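Local coordinates for protein diguanylate cyclase with PAS/PAC sensor (Marinobacter aquaeolei, PDB 3H9W) that probably makes cyclic di-GMP from two GTP molecules through a GGDEF domain, the present chain being its N-terminal PAS sensor domain, at residues A[87-92]-A[98-103]; A[53-58]-A[66-71]; A[8-11]-A[16-19]; A[21-24]-A[30-33]. One frame throughout, in Å; residues are numbered along the deposited sequence.

Contact 1: A[87-92]-A[98-103]; sequences HVVRDD and ALIGFM
Four backbone hydrogen bonds tie His87 and Val89 to Ile100 and Ala98, two for each pair. His87 N donates a hydrogen bond to Ile100 O at 2.9 Å, and Ile100 N answers to His87 O at 3.0 Å, with an almost straight N-H...O angle of 173°. Two residues further along the strand, Val89 N reaches Ala98 O at 2.9 Å, while the return bond from Ala98 N to Val89 O is longer, 3.2 Å. Between these rungs Val88 and Leu99 form the non-hydrogen-bonded pair, where the CA of Leu99 makes a C-H...O contact with His87 O.

Side chains then sort to the two faces. On the one carrying His87, Val89 and Ile100, the isoleucine lies alongside the imidazole: Ile100 CD1 is 3.3 Å from His87 ND1, close to the ring plane and at its edge. Ile100 gets there because CG1 sits between its backbone N and carbonyl carbon (chi1 63°), while Val89 CG2 packs against Ile100 CG1 at 4.0 Å. An alanine in place of Ile100 would probably leave the ND1 edge of His87 and the CG2 methyl of Val89 without their apolar neighbour. On the reverse face Val88 CG2 meets Leu99 CD2 at 4.0 Å.

The first of these faces is also a subunit interface: Ile100 packs on Ile100 of the second subunit, and the His87 ring meets the ring of Tyr18 of that subunit. The whole is a classic antiparallel beta hairpin, strands 79-90 and 96-105 of the PAS sheet.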
loop_
_atom_site.group_PDB
_atom_site.type_symbol
_atom_site.label_atom_id
_atom_site.label_comp_id
_atom_site.label_asym_id
_atom_site.label_seq_id
_atom_site.Cartn_x
_atom_site.Cartn_y
_atom_site.Cartn_z
ATOM N N HIS A 87 -1.864 -6.695 1.096
ATOM C CA HIS A 87 -2.462 -6.888 2.404
ATOM C C HIS A 87 -3.628 -7.846 2.164
ATOM O O HIS A 87 -4.414 -7.638 1.240
ATOM C CB HIS A 87 -2.997 -5.581 2.974
ATOM C CG HIS A 87 -3.800 -5.770 4.224
ATOM N ND1 HIS A 87 -5.131 -5.429 4.311
ATOM C CD2 HIS A 87 -3.473 -6.320 5.417
ATOM C CE1 HIS A 87 -5.592 -5.764 5.504
ATOM N NE2 HIS A 87 -4.607 -6.306 6.193
ATOM N N VAL A 88 -3.732 -8.892 2.981
ATOM C CA VAL A 88 -4.809 -9.876 2.840
ATOM C C VAL A 88 -5.950 -9.554 3.797
ATOM O O VAL A 88 -5.735 -9.418 4.997
ATOM C CB VAL A 88 -4.317 -11.300 3.152
ATOM C CG1 VAL A 88 -5.407 -12.307 2.824
ATOM C CG2 VAL A 88 -3.050 -11.602 2.368
ATOM N N VAL A 89 -7.158 -9.436 3.255
ATOM C CA VAL A 89 -8.345 -9.126 4.049
ATOM C C VAL A 89 -9.207 -10.370 4.257
ATOM O O VAL A 89 -9.476 -11.111 3.311
ATOM C CB VAL A 89 -9.210 -8.057 3.354
ATOM C CG1 VAL A 89 -10.382 -7.662 4.246
ATOM C CG2 VAL A 89 -8.360 -6.849 3.006
ATOM N N ARG A 90 -9.639 -10.590 5.496
ATOM C CA ARG A 90 -10.480 -11.736 5.835
ATOM C C ARG A 90 -11.889 -11.261 6.170
ATOM O O ARG A 90 -12.067 -10.155 6.680
ATOM C CB ARG A 90 -9.894 -12.487 7.033
ATOM C CG ARG A 90 -8.549 -13.114 6.752
ATOM C CD ARG A 90 -7.994 -13.850 7.956
ATOM N NE ARG A 90 -6.771 -14.558 7.601
ATOM C CZ ARG A 90 -6.074 -15.324 8.432
ATOM N NH1 ARG A 90 -6.472 -15.486 9.688
ATOM N NH2 ARG A 90 -4.978 -15.938 8.001
ATOM N N ASP A 91 -12.883 -12.097 5.879
ATOM C CA ASP A 91 -14.276 -11.752 6.152
ATOM C C ASP A 91 -14.652 -12.076 7.592
ATOM O O ASP A 91 -13.822 -12.554 8.366
ATOM C CB ASP A 91 -15.222 -12.497 5.201
ATOM C CG ASP A 91 -15.120 -14.005 5.333
ATOM O OD1 ASP A 91 -14.896 -14.494 6.459
ATOM O OD2 ASP A 91 -15.280 -14.703 4.309
ATOM N N ASP A 92 -15.912 -11.829 7.938
ATOM C CA ASP A 92 -16.407 -12.076 9.290
ATOM C C ASP A 92 -16.237 -13.503 9.789
ATOM O O ASP A 92 -16.167 -13.731 10.996
ATOM C CB ASP A 92 -17.883 -11.679 9.395
ATOM C CG ASP A 92 -18.096 -10.188 9.243
ATOM O OD1 ASP A 92 -17.263 -9.414 9.763
ATOM O OD2 ASP A 92 -19.099 -9.787 8.616
ATOM N N ALA A 98 -10.399 -10.800 0.227
ATOM C CA ALA A 98 -9.847 -9.974 -0.824
ATOM C C ALA A 98 -8.392 -9.652 -0.586
ATOM O O ALA A 98 -7.842 -9.933 0.479
ATOM C CB ALA A 98 -10.648 -8.689 -0.949
ATOM N N LEU A 99 -7.775 -9.068 -1.607
ATOM C CA LEU A 99 -6.381 -8.652 -1.559
ATOM C C LEU A 99 -6.395 -7.173 -1.934
ATOM O O LEU A 99 -7.015 -6.789 -2.923
ATOM C CB LEU A 99 -5.561 -9.443 -2.581
ATOM C CG LEU A 99 -5.582 -10.968 -2.457
ATOM C CD1 LEU A 99 -4.819 -11.588 -3.625
ATOM C CD2 LEU A 99 -4.967 -11.395 -1.126
ATOM N N ILE A 100 -5.724 -6.347 -1.141
ATOM C CA ILE A 100 -5.679 -4.910 -1.392
ATOM C C ILE A 100 -4.239 -4.434 -1.258
ATOM O O ILE A 100 -3.526 -4.856 -0.352
ATOM C CB ILE A 100 -6.521 -4.130 -0.360
ATOM C CG1 ILE A 100 -5.929 -4.336 1.038
ATOM C CG2 ILE A 100 -7.952 -4.626 -0.372
ATOM C CD1 ILE A 100 -6.343 -3.291 2.055
ATOM N N GLY A 101 -3.811 -3.547 -2.141
ATOM C CA GLY A 101 -2.449 -3.076 -2.031
ATOM C C GLY A 101 -2.076 -2.008 -3.023
ATOM O O GLY A 101 -2.934 -1.296 -3.549
ATOM N N PHE A 102 -0.780 -1.908 -3.282
ATOM C CA PHE A 102 -0.259 -0.919 -4.212
ATOM C C PHE A 102 0.855 -1.520 -5.055
ATOM O O PHE A 102 1.558 -2.424 -4.614
ATOM C CB PHE A 102 0.360 0.264 -3.454
ATOM C CG PHE A 102 -0.622 1.125 -2.717
ATOM C CD1 PHE A 102 -1.339 2.105 -3.380
ATOM C CD2 PHE A 102 -0.793 0.984 -1.344
ATOM C CE1 PHE A 102 -2.219 2.946 -2.682
ATOM C CE2 PHE A 102 -1.670 1.815 -0.636
ATOM C CZ PHE A 102 -2.378 2.795 -1.314
HETATM N N MSE A 103 1.007 -0.997 -6.266
HETATM C CA MSE A 103 2.094 -1.392 -7.149
HETATM C C MSE A 103 2.937 -0.132 -7.232
HETATM O O MSE A 103 2.407 0.968 -7.387
HETATM C CB MSE A 103 1.585 -1.779 -8.535
HETATM C CG MSE A 103 1.183 -3.229 -8.651
HETATM SE SE MSE A 103 0.154 -3.532 -10.252
HETATM C CE MSE A 103 -0.958 -4.941 -9.562
#

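Contact 2: A[53-58]-A[66-71]; sequences VNFCVK and HEADYR
Two neighbouring helix residues, Phe55 and Cys56, approach His66 with different chemistry. The aromatic contribution comes from Phe55, whose ring is nearly perpendicular to the imidazole, the planes standing at 86° with centroids 5.9 Å apart. The two side chains run antiparallel, one past the other, which brings Phe55 CE2 within 3.9 Å of His66 CB. Phe55 CE2 also lies 3.6 Å from Glu67 O, and the neighbouring CD2 has a looser apolar contact with Ala68 CB.

Sulfur supplies the second kind of contact: Cys56 SG sits at the edge of the imidazole, 3.7 Å from His66 CD2. Here the 53-58 part of helix 46-61 runs nearly antiparallel to 66-71, on an outer strand of the PAS-fold sheet within this chain, with the segment axes 9.1 Å apart. It is helix-on-sheet packing, in which His66 and Ala68 direct their side chains at the helix. Glu67 starts out away from it, and its OE1 forms a salt bridge with Lys3 NZ of the second subunit.

The polar contribution fixes the histidine. His66 CG stands between the backbone N and the carbonyl carbon (chi1 51°), and from there ND1 is hydrogen-bonded to Val64 O, in the connection just before the strand. A leucine in place of His66 would probably leave Val64 O without this mate and Cys56 SG without its aromatic edge. Cys56 O, 3.7 Å from His66 NE2, is in contact only, without a hydrogen bond to the ring; its bond is with Ser60 OG, further along the helix.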
loop_
_atom_site.group_PDB
_atom_site.type_symbol
_atom_site.label_atom_id
_atom_site.label_comp_id
_atom_site.label_asym_id
_atom_site.label_seq_id
_atom_site.Cartn_x
_atom_site.Cartn_y
_atom_site.Cartn_z
ATOM N N VAL A 53 4.114 -15.737 -9.095
ATOM C CA VAL A 53 2.761 -16.256 -9.025
ATOM C C VAL A 53 2.610 -17.267 -7.889
ATOM O O VAL A 53 1.713 -17.142 -7.054
ATOM C CB VAL A 53 2.360 -16.901 -10.372
ATOM C CG1 VAL A 53 0.916 -17.383 -10.315
ATOM C CG2 VAL A 53 2.534 -15.889 -11.493
ATOM N N ASN A 54 3.493 -18.260 -7.837
ATOM C CA ASN A 54 3.417 -19.273 -6.783
ATOM C C ASN A 54 3.592 -18.681 -5.388
ATOM O O ASN A 54 2.894 -19.065 -4.450
ATOM C CB ASN A 54 4.469 -20.365 -7.005
ATOM C CG ASN A 54 4.221 -21.167 -8.268
ATOM O OD1 ASN A 54 3.075 -21.489 -8.596
ATOM N ND2 ASN A 54 5.296 -21.507 -8.976
ATOM N N PHE A 55 4.533 -17.754 -5.255
ATOM C CA PHE A 55 4.781 -17.114 -3.974
ATOM C C PHE A 55 3.526 -16.361 -3.516
ATOM O O PHE A 55 3.020 -16.593 -2.419
ATOM C CB PHE A 55 5.975 -16.150 -4.089
ATOM C CG PHE A 55 6.214 -15.332 -2.851
ATOM C CD1 PHE A 55 6.686 -15.924 -1.682
ATOM C CD2 PHE A 55 5.909 -13.980 -2.835
ATOM C CE1 PHE A 55 6.840 -15.179 -0.515
ATOM C CE2 PHE A 55 6.059 -13.226 -1.674
ATOM C CZ PHE A 55 6.523 -13.825 -0.515
ATOM N N CYS A 56 3.001 -15.481 -4.361
ATOM C CA CYS A 56 1.818 -14.716 -3.974
ATOM C C CYS A 56 0.607 -15.587 -3.654
ATOM O O CYS A 56 -0.134 -15.306 -2.714
ATOM C CB CYS A 56 1.471 -13.687 -5.055
ATOM S SG CYS A 56 2.695 -12.352 -5.167
ATOM N N VAL A 57 0.409 -16.643 -4.432
ATOM C CA VAL A 57 -0.701 -17.552 -4.195
ATOM C C VAL A 57 -0.573 -18.196 -2.815
ATOM O O VAL A 57 -1.514 -18.187 -2.020
ATOM C CB VAL A 57 -0.733 -18.662 -5.260
ATOM C CG1 VAL A 57 -1.712 -19.753 -4.853
ATOM C CG2 VAL A 57 -1.140 -18.073 -6.594
ATOM N N LYS A 58 0.602 -18.747 -2.536
ATOM C CA LYS A 58 0.861 -19.407 -1.260
ATOM C C LYS A 58 0.652 -18.472 -0.070
ATOM O O LYS A 58 0.007 -18.839 0.909
ATOM C CB LYS A 58 2.291 -19.951 -1.235
ATOM C CG LYS A 58 2.646 -20.741 0.023
ATOM C CD LYS A 58 1.811 -22.011 0.146
ATOM C CE LYS A 58 2.228 -22.831 1.359
ATOM N NZ LYS A 58 2.074 -22.051 2.618
ATOM N N HIS A 66 2.270 -9.917 2.041
ATOM C CA HIS A 66 3.537 -10.158 1.373
ATOM C C HIS A 66 3.820 -9.081 0.347
ATOM O O HIS A 66 2.991 -8.206 0.099
ATOM C CB HIS A 66 3.490 -11.524 0.681
ATOM C CG HIS A 66 2.281 -11.713 -0.181
ATOM N ND1 HIS A 66 1.022 -11.922 0.342
ATOM C CD2 HIS A 66 2.126 -11.667 -1.525
ATOM C CE1 HIS A 66 0.145 -11.992 -0.644
ATOM N NE2 HIS A 66 0.789 -11.840 -1.787
ATOM N N GLU A 67 5.005 -9.154 -0.249
ATOM C CA GLU A 67 5.405 -8.206 -1.278
ATOM C C GLU A 67 6.404 -8.910 -2.184
ATOM O O GLU A 67 7.099 -9.824 -1.747
ATOM C CB GLU A 67 6.052 -6.964 -0.656
ATOM C CG GLU A 67 7.404 -7.216 -0.023
ATOM C CD GLU A 67 8.074 -5.930 0.436
ATOM O OE1 GLU A 67 7.539 -5.283 1.355
ATOM O OE2 GLU A 67 9.132 -5.571 -0.128
ATOM N N ALA A 68 6.458 -8.497 -3.445
ATOM C CA ALA A 68 7.373 -9.091 -4.412
ATOM C C ALA A 68 7.872 -8.052 -5.399
ATOM O O ALA A 68 7.143 -7.132 -5.775
ATOM C CB ALA A 68 6.676 -10.231 -5.174
ATOM N N ASP A 69 9.129 -8.201 -5.801
ATOM C CA ASP A 69 9.749 -7.307 -6.767
ATOM C C ASP A 69 9.888 -8.094 -8.060
ATOM O O ASP A 69 10.406 -9.210 -8.056
ATOM C CB ASP A 69 11.143 -6.878 -6.293
ATOM C CG ASP A 69 11.101 -5.924 -5.118
ATOM O OD1 ASP A 69 10.029 -5.792 -4.489
ATOM O OD2 ASP A 69 12.147 -5.308 -4.823
ATOM N N TYR A 70 9.419 -7.523 -9.162
ATOM C CA TYR A 70 9.519 -8.205 -10.442
ATOM C C TYR A 70 9.467 -7.234 -11.612
ATOM O O TYR A 70 9.148 -6.045 -11.459
ATOM C CB TYR A 70 8.391 -9.239 -10.591
ATOM C CG TYR A 70 7.020 -8.640 -10.425
ATOM C CD1 TYR A 70 6.392 -8.618 -9.179
ATOM C CD2 TYR A 70 6.375 -8.025 -11.500
ATOM C CE1 TYR A 70 5.159 -7.991 -9.007
ATOM C CE2 TYR A 70 5.137 -7.398 -11.333
ATOM C CZ TYR A 70 4.542 -7.383 -10.081
ATOM O OH TYR A 70 3.341 -6.725 -9.905
ATOM N N ARG A 71 9.794 -7.760 -12.786
ATOM C CA ARG A 71 9.786 -6.986 -14.008
ATOM C C ARG A 71 8.421 -7.131 -14.657
ATOM O O ARG A 71 8.037 -8.222 -15.095
ATOM C CB ARG A 71 10.890 -7.496 -14.945
ATOM C CG ARG A 71 12.294 -7.168 -14.444
ATOM C CD ARG A 71 13.325 -8.198 -14.875
ATOM N NE ARG A 71 13.159 -9.481 -14.181
ATOM C CZ ARG A 71 13.962 -10.527 -14.357
ATOM N NH1 ARG A 71 14.985 -10.444 -15.201
ATOM N NH2 ARG A 71 13.739 -11.658 -13.706
#

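Contact 3: A[8-11]-A[16-19]; sequences KINW and FEYI
A beta bulge marks this hairpin of strands 5-10 and 15-19: Lys8 pairs with Tyr18 and Ile9 with Phe16, so the register slips by one and Glu17 becomes the additional residue. The slip lets Lys8 bond to two different partners, Lys8 N giving to Tyr18 O at 3.1 Å and Lys8 O accepting from Glu17 N at 2.8 Å. Phe16 CA adds a C-H...O contact to that same lysine oxygen.

Lys8 has its CG anti to the backbone N (chi1 -179°) and is extended throughout, which lets it follow the flank of Glu17. Lys8 NZ meets Glu17 OE2 in a salt bridge of 3.5 Å whose hydrogen bond is weak. Nearer the backbone, CB of the lysine lies over a face of the Tyr18 ring, 3.8 Å from its centroid, in a CH-pi contact; Tyr18 also packs on Ile100 of the second subunit. On the other face of the hairpin, Ile9 CD1 lies over a face of the Phe16 ring. Asn10, whose OD1 is held by Thr13 N in the turn, touches Glu17 OE1 through Asn10 CB at 3.7 Å.

Strand 96-105 flanks the other edge of strand 5-10, with Ile9 backbone-bonded to Leu99 and Lys8 packed on Ala98 and Ile100, while Trp11, just past the strand, rests against Ser60 and Glu61 of helix 46-61.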
loop_
_atom_site.group_PDB
_atom_site.type_symbol
_atom_site.label_atom_id
_atom_site.label_comp_id
_atom_site.label_asym_id
_atom_site.label_seq_id
_atom_site.Cartn_x
_atom_site.Cartn_y
_atom_site.Cartn_z
ATOM N N LYS A 8 -7.191 -3.687 -5.918
ATOM C CA LYS A 8 -7.882 -4.621 -5.046
ATOM C C LYS A 8 -8.352 -5.786 -5.895
ATOM O O LYS A 8 -8.775 -5.599 -7.042
ATOM C CB LYS A 8 -9.094 -3.969 -4.380
ATOM C CG LYS A 8 -9.843 -4.905 -3.434
ATOM C CD LYS A 8 -11.099 -4.253 -2.879
ATOM C CE LYS A 8 -11.793 -5.153 -1.863
ATOM N NZ LYS A 8 -13.014 -4.512 -1.308
ATOM N N ILE A 9 -8.265 -6.983 -5.326
ATOM C CA ILE A 9 -8.670 -8.211 -6.002
ATOM C C ILE A 9 -9.698 -8.978 -5.176
ATOM O O ILE A 9 -9.508 -9.192 -3.978
ATOM C CB ILE A 9 -7.466 -9.156 -6.227
ATOM C CG1 ILE A 9 -6.541 -8.594 -7.307
ATOM C CG2 ILE A 9 -7.962 -10.551 -6.612
ATOM C CD1 ILE A 9 -7.056 -8.777 -8.705
ATOM N N ASN A 10 -10.783 -9.389 -5.821
ATOM C CA ASN A 10 -11.822 -10.171 -5.157
ATOM C C ASN A 10 -11.263 -11.588 -5.115
ATOM O O ASN A 10 -11.049 -12.203 -6.153
ATOM C CB ASN A 10 -13.118 -10.124 -5.978
ATOM C CG ASN A 10 -14.224 -10.976 -5.383
ATOM O OD1 ASN A 10 -14.133 -12.202 -5.355
ATOM N ND2 ASN A 10 -15.272 -10.326 -4.900
ATOM N N TRP A 11 -11.012 -12.094 -3.913
ATOM C CA TRP A 11 -10.440 -13.419 -3.737
ATOM C C TRP A 11 -11.242 -14.549 -4.379
ATOM O O TRP A 11 -10.672 -15.444 -5.003
ATOM C CB TRP A 11 -10.247 -13.702 -2.246
ATOM C CG TRP A 11 -9.626 -15.035 -1.957
ATOM C CD1 TRP A 11 -10.225 -16.109 -1.358
ATOM C CD2 TRP A 11 -8.282 -15.436 -2.249
ATOM N NE1 TRP A 11 -9.335 -17.153 -1.260
ATOM C CE2 TRP A 11 -8.137 -16.768 -1.801
ATOM C CE3 TRP A 11 -7.186 -14.802 -2.849
ATOM C CZ2 TRP A 11 -6.937 -17.476 -1.931
ATOM C CZ3 TRP A 11 -5.994 -15.506 -2.980
ATOM C CH2 TRP A 11 -5.880 -16.832 -2.523
ATOM N N PHE A 16 -10.033 -8.143 -10.630
ATOM C CA PHE A 16 -9.693 -6.828 -10.105
ATOM C C PHE A 16 -10.961 -6.029 -9.840
ATOM O O PHE A 16 -11.799 -5.869 -10.727
ATOM C CB PHE A 16 -8.816 -6.062 -11.099
ATOM C CG PHE A 16 -7.347 -6.341 -10.959
ATOM C CD1 PHE A 16 -6.605 -5.735 -9.947
ATOM C CD2 PHE A 16 -6.705 -7.211 -11.833
ATOM C CE1 PHE A 16 -5.245 -5.989 -9.810
ATOM C CE2 PHE A 16 -5.341 -7.473 -11.706
ATOM C CZ PHE A 16 -4.609 -6.864 -10.692
ATOM N N GLU A 17 -11.100 -5.539 -8.613
ATOM C CA GLU A 17 -12.254 -4.727 -8.234
ATOM C C GLU A 17 -11.967 -3.331 -8.788
ATOM O O GLU A 17 -12.853 -2.641 -9.300
ATOM C CB GLU A 17 -12.379 -4.686 -6.711
ATOM C CG GLU A 17 -13.777 -4.413 -6.192
ATOM C CD GLU A 17 -14.356 -5.598 -5.438
ATOM O OE1 GLU A 17 -14.535 -6.672 -6.055
ATOM O OE2 GLU A 17 -14.624 -5.459 -4.226
ATOM N N TYR A 18 -10.707 -2.925 -8.685
ATOM C CA TYR A 18 -10.281 -1.637 -9.199
ATOM C C TYR A 18 -8.760 -1.596 -9.248
ATOM O O TYR A 18 -8.083 -2.383 -8.583
ATOM C CB TYR A 18 -10.815 -0.489 -8.320
ATOM C CG TYR A 18 -10.268 -0.439 -6.907
ATOM C CD1 TYR A 18 -8.983 0.043 -6.645
ATOM C CD2 TYR A 18 -11.028 -0.895 -5.829
ATOM C CE1 TYR A 18 -8.471 0.064 -5.344
ATOM C CE2 TYR A 18 -10.525 -0.879 -4.527
ATOM C CZ TYR A 18 -9.250 -0.402 -4.291
ATOM O OH TYR A 18 -8.744 -0.401 -3.009
ATOM N N ILE A 19 -8.241 -0.701 -10.075
ATOM C CA ILE A 19 -6.810 -0.492 -10.201
ATOM C C ILE A 19 -6.636 0.936 -10.693
ATOM O O ILE A 19 -7.295 1.360 -11.640
ATOM C CB ILE A 19 -6.149 -1.516 -11.171
ATOM C CG1 ILE A 19 -4.630 -1.320 -11.158
ATOM C CG2 ILE A 19 -6.715 -1.371 -12.574
ATOM C CD1 ILE A 19 -3.867 -2.458 -11.820
#

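Contact 4: A[21-24]-A[30-33]; sequences PQIE and PQGS
Glu24, in helix 22-27, and Gln31, in the 3-10 segment 31-33, bring the two pieces of backbone together, their CA atoms 5.3 Å apart. The bond across the contact uses one side chain and one main chain: Gln31 N donates to Glu24 OE1 at 2.8 Å with an N-H...O angle of 163°. The glutamate reaches it with CG anti to its backbone N (chi1 -166°) and the chain extended beyond, and the N-H comes from above the carboxylate plane. Glu24 OE1 also lies 3.6 Å from Pro30 CA.

The Gln31 side chain turns to Pro21. Extended, it passes beside the proline ring and rests its amide there: Gln31 OE1 is 3.5 Å from Pro21 CB. Gln31 NE2 is also close to Pro21 N, but a proline nitrogen within the chain carries no hydrogen, and this approach is no hydrogen bond; the amide nitrogen instead gives its bond to Ile19 O, at the end of the preceding strand. The CG2 methyl of Ile23 packs on Gln31 CA at 4.2 Å.

Within 30-33, Pro30 O accepts two donors from Ser33, Ser33 N at 2.8 Å and Ser33 OG at 2.6 Å, which closes the 3-10 turn; Ser33 OG is also bonded to Arg43.

Gln31 is therefore gripped at both ends, its main-chain N by the carboxylate and its amide by a strand carbonyl, and the negative charge of Glu24 is likely to be partly offset by the N-H it accepts at this surface of the PAS domain.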
loop_
_atom_site.group_PDB
_atom_site.type_symbol
_atom_site.label_atom_id
_atom_site.label_comp_id
_atom_site.label_asym_id
_atom_site.label_seq_id
_atom_site.Cartn_x
_atom_site.Cartn_y
_atom_site.Cartn_z
ATOM N N PRO A 21 -5.634 4.507 -12.344
ATOM C CA PRO A 21 -5.357 4.866 -13.736
ATOM C C PRO A 21 -3.871 5.033 -14.025
ATOM O O PRO A 21 -3.450 4.972 -15.176
ATOM C CB PRO A 21 -6.148 6.160 -13.927
ATOM C CG PRO A 21 -6.143 6.764 -12.543
ATOM C CD PRO A 21 -6.420 5.559 -11.674
ATOM N N GLN A 22 -3.070 5.228 -12.982
ATOM C CA GLN A 22 -1.627 5.392 -13.162
ATOM C C GLN A 22 -1.004 4.123 -13.765
ATOM O O GLN A 22 0.118 4.158 -14.276
ATOM C CB GLN A 22 -0.957 5.685 -11.816
ATOM C CG GLN A 22 -1.648 6.765 -10.980
ATOM C CD GLN A 22 -2.553 6.191 -9.890
ATOM O OE1 GLN A 22 -3.502 5.455 -10.168
ATOM N NE2 GLN A 22 -2.259 6.539 -8.640
ATOM N N ILE A 23 -1.730 3.005 -13.704
ATOM C CA ILE A 23 -1.216 1.744 -14.244
ATOM C C ILE A 23 -1.053 1.837 -15.760
ATOM O O ILE A 23 -0.221 1.141 -16.355
ATOM C CB ILE A 23 -2.153 0.550 -13.895
ATOM C CG1 ILE A 23 -1.459 -0.786 -14.213
ATOM C CG2 ILE A 23 -3.441 0.643 -14.691
ATOM C CD1 ILE A 23 -0.217 -1.069 -13.359
ATOM N N GLU A 24 -1.842 2.706 -16.382
ATOM C CA GLU A 24 -1.788 2.881 -17.829
ATOM C C GLU A 24 -0.562 3.702 -18.218
ATOM O O GLU A 24 0.156 3.365 -19.167
ATOM C CB GLU A 24 -3.071 3.559 -18.324
ATOM C CG GLU A 24 -3.266 3.484 -19.827
ATOM C CD GLU A 24 -4.624 3.991 -20.264
ATOM O OE1 GLU A 24 -5.631 3.621 -19.621
ATOM O OE2 GLU A 24 -4.689 4.748 -21.257
ATOM N N PRO A 30 -4.349 -0.437 -21.527
ATOM C CA PRO A 30 -5.497 0.370 -21.103
ATOM C C PRO A 30 -5.869 -0.018 -19.673
ATOM O O PRO A 30 -5.850 -1.196 -19.326
ATOM C CB PRO A 30 -6.587 -0.024 -22.102
ATOM C CG PRO A 30 -5.806 -0.363 -23.334
ATOM C CD PRO A 30 -4.639 -1.152 -22.783
ATOM N N GLN A 31 -6.192 0.968 -18.848
ATOM C CA GLN A 31 -6.565 0.697 -17.470
ATOM C C GLN A 31 -7.663 -0.361 -17.403
ATOM O O GLN A 31 -7.615 -1.274 -16.575
ATOM C CB GLN A 31 -7.035 1.986 -16.790
ATOM C CG GLN A 31 -7.651 1.790 -15.411
ATOM C CD GLN A 31 -8.142 3.092 -14.804
ATOM O OE1 GLN A 31 -8.448 4.044 -15.521
ATOM N NE2 GLN A 31 -8.231 3.135 -13.478
ATOM N N GLY A 32 -8.643 -0.252 -18.292
ATOM C CA GLY A 32 -9.742 -1.205 -18.287
ATOM C C GLY A 32 -9.374 -2.629 -18.669
ATOM O O GLY A 32 -10.192 -3.539 -18.514
ATOM N N SER A 33 -8.151 -2.830 -19.160
ATOM C CA SER A 33 -7.691 -4.156 -19.580
ATOM C C SER A 33 -7.272 -5.051 -18.414
ATOM O O SER A 33 -7.102 -6.260 -18.578
ATOM C CB SER A 33 -6.511 -4.029 -20.544
ATOM O OG SER A 33 -5.334 -3.662 -19.838
#

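Overall arrangement
The four contacts follow a PAS domain from its sheet to its periphery. Contacts 1 and 3 lie closest, with centres about 9 Å apart, because strands 96-105 and 5-10 are neighbours: Leu99 O and Ile9 N are 2.7 Å apart, a probable hydrogen bond. Contact 2 lies about 14 Å from contact 1 between centres, touching it where Met103 CG packs near Tyr70 OH, and backs the sheet from the far side of the chain's centre relative to contacts 3 and 4. Contact 4 joins contact 3 through Ile19 O and Gln31 NE2, and meets contact 1 where the Met103 selenium packs on Ile23 CD1. Contacts 1, 2 and 3 also reach the second subunit.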